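Local coordinates for protein glutaredoxin 1 (Francisella tularensis subsp. tularensis, PDB 3MSZ) that binds glutathione and probably reduces protein disulfides through a thioredoxin-type CxxC redox centre, at residues A[65-69]-A[70-74]. Residues are numbered along the deposited sequence; the frame is centred on the assembly and turned at random.
With GSH (glutathione), chain D.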
loop_
_atom_site.group_PDB
_atom_site.type_symbol
_atom_site.label_atom_id
_atom_site.label_comp_id
_atom_site.label_asym_id
_atom_site.label_seq_id
_atom_site.Cartn_x
_atom_site.Cartn_y
_atom_site.Cartn_z
ATOM N N ILE A 65 -1.538 0.403 0.019
ATOM C CA ILE A 65 -0.936 1.394 -0.846
ATOM C C ILE A 65 -1.735 2.702 -0.835
ATOM O O ILE A 65 -2.965 2.696 -1.003
ATOM C CB ILE A 65 -0.892 0.843 -2.287
ATOM C CG1 ILE A 65 -0.056 -0.443 -2.317
ATOM C CG2 ILE A 65 -0.361 1.920 -3.262
ATOM C CD1 ILE A 65 -0.338 -1.324 -3.504
ATOM N N PHE A 66 -1.043 3.815 -0.595
ATOM C CA PHE A 66 -1.660 5.135 -0.702
ATOM C C PHE A 66 -0.964 5.944 -1.799
ATOM O O PHE A 66 0.262 5.940 -1.918
ATOM C CB PHE A 66 -1.590 5.887 0.621
ATOM C CG PHE A 66 -2.257 5.172 1.762
ATOM C CD1 PHE A 66 -3.490 5.581 2.234
ATOM C CD2 PHE A 66 -1.643 4.082 2.367
ATOM C CE1 PHE A 66 -4.116 4.908 3.311
ATOM C CE2 PHE A 66 -2.251 3.424 3.443
ATOM C CZ PHE A 66 -3.484 3.840 3.906
ATOM N N ILE A 67 -1.757 6.616 -2.618
ATOM C CA ILE A 67 -1.207 7.446 -3.674
ATOM C C ILE A 67 -1.805 8.839 -3.558
ATOM O O ILE A 67 -3.036 9.002 -3.600
ATOM C CB ILE A 67 -1.507 6.859 -5.031
ATOM C CG1 ILE A 67 -0.924 5.441 -5.101
ATOM C CG2 ILE A 67 -0.975 7.781 -6.129
ATOM C CD1 ILE A 67 -1.200 4.704 -6.383
ATOM N N ASP A 68 -0.919 9.825 -3.408
ATOM C CA ASP A 68 -1.303 11.207 -3.111
ATOM C C ASP A 68 -2.346 11.239 -1.989
ATOM O O ASP A 68 -3.339 11.968 -2.074
ATOM C CB ASP A 68 -1.806 11.939 -4.372
ATOM C CG ASP A 68 -0.711 12.086 -5.447
ATOM O OD1 ASP A 68 -1.032 11.967 -6.656
ATOM O OD2 ASP A 68 0.473 12.303 -5.083
ATOM N N ASP A 69 -2.120 10.421 -0.963
ATOM C CA ASP A 69 -2.939 10.436 0.254
ATOM C C ASP A 69 -4.301 9.743 0.102
ATOM O O ASP A 69 -5.096 9.677 1.042
ATOM C CB ASP A 69 -3.084 11.874 0.786
ATOM C CG ASP A 69 -1.727 12.509 1.130
ATOM O OD1 ASP A 69 -0.913 11.856 1.837
ATOM O OD2 ASP A 69 -1.472 13.654 0.682
ATOM N N GLU A 70 -4.559 9.212 -1.082
ATOM C CA GLU A 70 -5.755 8.437 -1.292
ATOM C C GLU A 70 -5.417 6.958 -1.121
ATOM O O GLU A 70 -4.505 6.435 -1.766
ATOM C CB GLU A 70 -6.325 8.699 -2.689
ATOM C CG GLU A 70 -6.996 10.068 -2.862
ATOM C CD GLU A 70 -8.442 9.957 -3.357
ATOM O OE1 GLU A 70 -8.768 8.930 -3.997
ATOM O OE2 GLU A 70 -9.251 10.892 -3.107
ATOM N N HIS A 71 -6.151 6.297 -0.237
ATOM C CA HIS A 71 -6.031 4.856 -0.024
ATOM C C HIS A 71 -6.448 4.106 -1.297
ATOM O O HIS A 71 -7.570 4.244 -1.755
ATOM C CB HIS A 71 -6.939 4.473 1.145
ATOM C CG HIS A 71 -6.961 3.010 1.466
ATOM N ND1 HIS A 71 -5.845 2.200 1.377
ATOM C CD2 HIS A 71 -7.967 2.211 1.901
ATOM C CE1 HIS A 71 -6.169 0.965 1.714
ATOM N NE2 HIS A 71 -7.450 0.948 2.059
ATOM N N ILE A 72 -5.560 3.298 -1.868
ATOM C CA ILE A 72 -5.914 2.525 -3.057
ATOM C C ILE A 72 -6.400 1.130 -2.663
ATOM O O ILE A 72 -7.405 0.611 -3.209
ATOM C CB ILE A 72 -4.700 2.363 -4.034
ATOM C CG1 ILE A 72 -4.577 3.560 -4.960
ATOM C CG2 ILE A 72 -4.867 1.116 -4.906
ATOM C CD1 ILE A 72 -4.511 4.898 -4.266
ATOM N N GLY A 73 -5.677 0.525 -1.724
ATOM C CA GLY A 73 -5.972 -0.825 -1.302
ATOM C C GLY A 73 -4.749 -1.714 -1.376
ATOM O O GLY A 73 -3.612 -1.248 -1.192
ATOM N N GLY A 74 -4.986 -3.004 -1.613
ATOM C CA GLY A 74 -3.905 -3.972 -1.754
ATOM C C GLY A 74 -3.454 -4.149 -3.209
ATOM O O GLY A 74 -3.691 -3.303 -4.087
HETATM N N1 GSH D . -9.959 -10.747 -1.577
HETATM C CA1 GSH D . -8.607 -10.241 -1.412
HETATM C C1 GSH D . -8.160 -10.125 0.028
HETATM O O11 GSH D . -8.853 -9.496 0.865
HETATM O O12 GSH D . -7.070 -10.653 0.398
HETATM C CB1 GSH D . -7.574 -11.148 -2.064
HETATM C CG1 GSH D . -6.321 -10.298 -1.857
HETATM C CD1 GSH D . -5.139 -10.811 -2.576
HETATM O OE1 GSH D . -5.243 -11.195 -3.934
HETATM N N2 GSH D . -4.068 -10.811 -1.793
HETATM C CA2 GSH D . -3.913 -9.684 -0.909
HETATM C C2 GSH D . -3.721 -8.418 -1.671
HETATM O O2 GSH D . -2.904 -7.378 -1.138
HETATM C CB2 GSH D . -2.697 -9.911 -0.040
HETATM S SG2 GSH D . -3.160 -10.610 1.562
HETATM N N3 GSH D . -4.354 -8.362 -2.864
HETATM C CA3 GSH D . -5.289 -7.297 -3.127
HETATM C C3 GSH D . -6.319 -7.090 -2.012
HETATM O O31 GSH D . -6.561 -7.932 -1.114
HETATM O O32 GSH D . -6.982 -6.047 -1.940
#
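The beta hairpin of the glutaredoxin fold turns here, strand 64-67 running into strand 70-73, with Ile-67 and Glu-70 paired at its closed end. A type I' turn through Asp-68 and Asp-69, both with positive phi, joins them. Ile-67 N gives a bond to Glu-70 O (2.9 Å), while Glu-70 N returns one to Ile-67 O at 3.0 Å. Outside the hairpin, Lys-5 holds the turn twice, its NZ in a salt bridge with Asp-69 and its backbone N bonded to the Asp-68 carboxylate.

Further along, a classic beta bulge breaks the register: Ile-72 and Gly-73 both face Ile-65. Ile-72 N donates to Ile-65 O (2.8 Å), and Ile-65 N donates to Gly-73 O at 2.9 Å. The bulge turns Ile-72 onto the same face as Ile-67, where its CD1 lies 3.7 Å from Ile-67 CB and its CG1 meets Ile-67 CD1. Ile-65 shares this face, packing against helices 15-26 and 75-80. In this thioredoxin-type sheet, strand 70-73 is the outermost on its side.

On the opposite face of the hairpin from Ile-65 and Ile-67, Phe-66 and His-71 form a non-hydrogen-bonded pair, their rings inclined by 32° with centroids 4.9 Å apart. With its CG anti to the backbone N (chi1 178°), the imidazole slants across the phenyl and places ND1 over one face, offset toward the rim; Phe-66 CE1 also touches His-71 CB at 3.6 Å. Phe-57 meets the imidazole as well.

Gly-74, the N-cap of helix 75-80, belongs to the glutathione pocket and brings its CA to 3.6 Å from O2 of glutathione, while its N is hydrogen-bonded to the Glu-77 carboxylate.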